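Local coordinates for protein MAU2 chromatid cohesion factor homolog (Saccharomyces cerevisiae, PDB 4XDN) that forms a complex with SCC2 that is required for cohesin to associate with chromosomes, and so takes part in sister chromatid cohesion, at residues Lys210-Phe216 and Thr247-Leu252. Numbering follows the deposited sequence.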
loop_
_atom_site.group_PDB
_atom_site.type_symbol
_atom_site.label_atom_id
_atom_site.label_comp_id
_atom_site.label_asym_id
_atom_site.label_seq_id
_atom_site.Cartn_x
_atom_site.Cartn_y
_atom_site.Cartn_z
ATOM N N LYS A 210 -19.188 -16.313 10.502
ATOM C CA LYS A 210 -20.146 -15.251 10.191
ATOM C C LYS A 210 -20.307 -14.264 11.348
ATOM O O LYS A 210 -21.395 -13.735 11.583
ATOM C CB LYS A 210 -21.499 -15.854 9.806
ATOM C CG LYS A 210 -21.463 -16.556 8.462
ATOM C CD LYS A 210 -22.745 -17.306 8.163
ATOM C CE LYS A 210 -22.571 -18.219 6.960
ATOM N NZ LYS A 210 -21.879 -17.537 5.827
ATOM N N SER A 211 -19.209 -14.017 12.058
ATOM C CA SER A 211 -19.170 -13.009 13.110
ATOM C C SER A 211 -18.412 -11.782 12.618
ATOM O O SER A 211 -17.552 -11.882 11.741
ATOM C CB SER A 211 -18.510 -13.565 14.375
ATOM O OG SER A 211 -17.127 -13.799 14.171
ATOM N N GLN A 212 -18.738 -10.627 13.187
ATOM C CA GLN A 212 -18.060 -9.380 12.852
ATOM C C GLN A 212 -16.564 -9.498 13.109
ATOM O O GLN A 212 -15.743 -8.981 12.351
ATOM C CB GLN A 212 -18.646 -8.223 13.664
ATOM C CG GLN A 212 -17.951 -6.891 13.453
ATOM C CD GLN A 212 -18.601 -5.772 14.236
ATOM O OE1 GLN A 212 -18.924 -5.931 15.415
ATOM N NE2 GLN A 212 -18.805 -4.632 13.584
ATOM N N TRP A 213 -16.224 -10.193 14.187
ATOM C CA TRP A 213 -14.839 -10.368 14.594
ATOM C C TRP A 213 -14.042 -11.162 13.559
ATOM O O TRP A 213 -12.951 -10.751 13.167
ATOM C CB TRP A 213 -14.790 -11.056 15.961
ATOM C CG TRP A 213 -13.412 -11.361 16.464
ATOM C CD1 TRP A 213 -12.946 -12.574 16.876
ATOM C CD2 TRP A 213 -12.322 -10.441 16.617
ATOM N NE1 TRP A 213 -11.638 -12.469 17.275
ATOM C CE2 TRP A 213 -11.231 -11.170 17.127
ATOM C CE3 TRP A 213 -12.164 -9.074 16.374
ATOM C CZ2 TRP A 213 -9.997 -10.581 17.394
ATOM C CZ3 TRP A 213 -10.938 -8.491 16.639
ATOM C CH2 TRP A 213 -9.871 -9.244 17.144
ATOM N N LYS A 214 -14.586 -12.287 13.105
ATOM C CA LYS A 214 -13.884 -13.113 12.127
ATOM C C LYS A 214 -13.721 -12.382 10.800
ATOM O O LYS A 214 -12.642 -12.383 10.212
ATOM C CB LYS A 214 -14.614 -14.436 11.893
ATOM C CG LYS A 214 -13.969 -15.277 10.799
ATOM C CD LYS A 214 -14.473 -16.710 10.776
ATOM C CE LYS A 214 -13.702 -17.520 9.744
ATOM N NZ LYS A 214 -14.146 -18.936 9.665
ATOM N N TRP A 215 -14.799 -11.762 10.333
ATOM C CA TRP A 215 -14.770 -11.029 9.075
ATOM C C TRP A 215 -13.812 -9.846 9.145
ATOM O O TRP A 215 -13.189 -9.490 8.148
ATOM C CB TRP A 215 -16.176 -10.551 8.702
ATOM C CG TRP A 215 -16.973 -11.568 7.931
ATOM C CD1 TRP A 215 -16.503 -12.430 6.981
ATOM C CD2 TRP A 215 -18.378 -11.831 8.048
ATOM N NE1 TRP A 215 -17.526 -13.207 6.498
ATOM C CE2 TRP A 215 -18.686 -12.863 7.139
ATOM C CE3 TRP A 215 -19.403 -11.295 8.834
ATOM C CZ2 TRP A 215 -19.977 -13.366 6.989
ATOM C CZ3 TRP A 215 -20.684 -11.797 8.686
ATOM C CH2 TRP A 215 -20.960 -12.822 7.771
ATOM N N PHE A 216 -13.688 -9.244 10.322
ATOM C CA PHE A 216 -12.713 -8.180 10.515
ATOM C C PHE A 216 -11.293 -8.716 10.351
ATOM O O PHE A 216 -10.477 -8.136 9.639
ATOM C CB PHE A 216 -12.864 -7.540 11.894
ATOM C CG PHE A 216 -11.656 -6.760 12.326
ATOM C CD1 PHE A 216 -11.348 -5.549 11.724
ATOM C CD2 PHE A 216 -10.822 -7.240 13.319
ATOM C CE1 PHE A 216 -10.232 -4.832 12.111
ATOM C CE2 PHE A 216 -9.705 -6.527 13.709
ATOM C CZ PHE A 216 -9.410 -5.320 13.102
ATOM N N THR A 247 -23.926 -7.286 9.548
ATOM C CA THR A 247 -23.240 -7.942 10.656
ATOM C C THR A 247 -21.971 -7.174 11.005
ATOM O O THR A 247 -21.592 -7.074 12.172
ATOM C CB THR A 247 -22.870 -9.406 10.317
ATOM O OG1 THR A 247 -24.062 -10.168 10.096
ATOM C CG2 THR A 247 -22.077 -10.045 11.452
ATOM N N VAL A 248 -21.326 -6.627 9.983
ATOM C CA VAL A 248 -19.996 -6.051 10.132
ATOM C C VAL A 248 -20.048 -4.527 10.283
ATOM O O VAL A 248 -19.127 -3.919 10.828
ATOM C CB VAL A 248 -19.104 -6.454 8.925
ATOM C CG1 VAL A 248 -19.083 -5.369 7.839
ATOM C CG2 VAL A 248 -17.701 -6.795 9.393
ATOM N N GLY A 249 -21.133 -3.919 9.815
ATOM C CA GLY A 249 -21.289 -2.476 9.872
ATOM C C GLY A 249 -20.773 -1.794 8.614
ATOM O O GLY A 249 -19.946 -2.356 7.895
ATOM N N PRO A 250 -21.250 -0.568 8.345
ATOM C CA PRO A 250 -20.916 0.146 7.106
ATOM C C PRO A 250 -19.437 0.521 6.981
ATOM O O PRO A 250 -18.921 0.574 5.864
ATOM C CB PRO A 250 -21.791 1.401 7.182
ATOM C CG PRO A 250 -22.052 1.600 8.628
ATOM C CD PRO A 250 -22.118 0.232 9.226
ATOM N N GLU A 251 -18.766 0.772 8.101
ATOM C CA GLU A 251 -17.351 1.127 8.064
ATOM C C GLU A 251 -16.504 -0.036 7.549
ATOM O O GLU A 251 -15.750 0.113 6.587
ATOM C CB GLU A 251 -16.861 1.557 9.447
ATOM C CG GLU A 251 -17.385 2.916 9.902
ATOM C CD GLU A 251 -18.822 2.866 10.395
ATOM O OE1 GLU A 251 -19.196 1.881 11.068
ATOM O OE2 GLU A 251 -19.578 3.817 10.110
ATOM N N LEU A 252 -16.637 -1.196 8.187
ATOM C CA LEU A 252 -15.846 -2.359 7.809
ATOM C C LEU A 252 -16.233 -2.878 6.426
ATOM O O LEU A 252 -15.401 -3.440 5.717
ATOM C CB LEU A 252 -15.998 -3.474 8.848
ATOM C CG LEU A 252 -15.351 -3.217 10.214
ATOM C CD1 LEU A 252 -15.682 -4.351 11.180
ATOM C CD2 LEU A 252 -13.841 -3.047 10.091
#
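Gln212, in the first turn of helix 212-228, reaches across to the break between helix 245-248 and helix 250-266 and makes the one hydrogen bond between the two segments. Its NE2 donates to Val248 O at 2.9 Å in a bent bond (N-H...O 143°). The donor stands above the carbonyl plane, 56° out of it, so neither lone pair is met head on. An extended chain, with CG anti to the backbone N (chi1 176°), carries the amide along the backbone of Thr247 and Val248, and Gln212 CB rests 3.5 Å from Thr247 O. Val248 O belongs to the last residue of the short helix; Gly249 then turns off with positive phi and occupies the N-cap position of the next helix.

Apolar contacts flank this bond. Thr247 CG2, the branch anti to the backbone N, meets the edge of the Trp215 indole near the ring plane, 3.6 Å from CZ3, while Lys210 CA lies above one face of that ring, toward its rim. Val248 CG2 touches both Gln212 CG and Trp215 CB, 4.1 Å from the latter. Farther along, Leu252 divides its two methyls: CD1 lies 4.1 Å from Gln212 CG, and CD2 approaches the Phe216 ring obliquely, 3.9 Å from CD1 of Phe216. Strand 297-302 adjoins this end through Ile299, which touches Gln212 and Phe216.

Within 210-216, Ser211 caps its helix by accepting from Lys214 N at OG, which also bonds to Arg208 O. Trp215 NE1 is bonded to Ser242 OG. Since the one polar link across the helix break is bent and off the carbonyl plane, the hold of helix 212-228 on both helices that meet at Gly249 also rests on methyl and ring contacts.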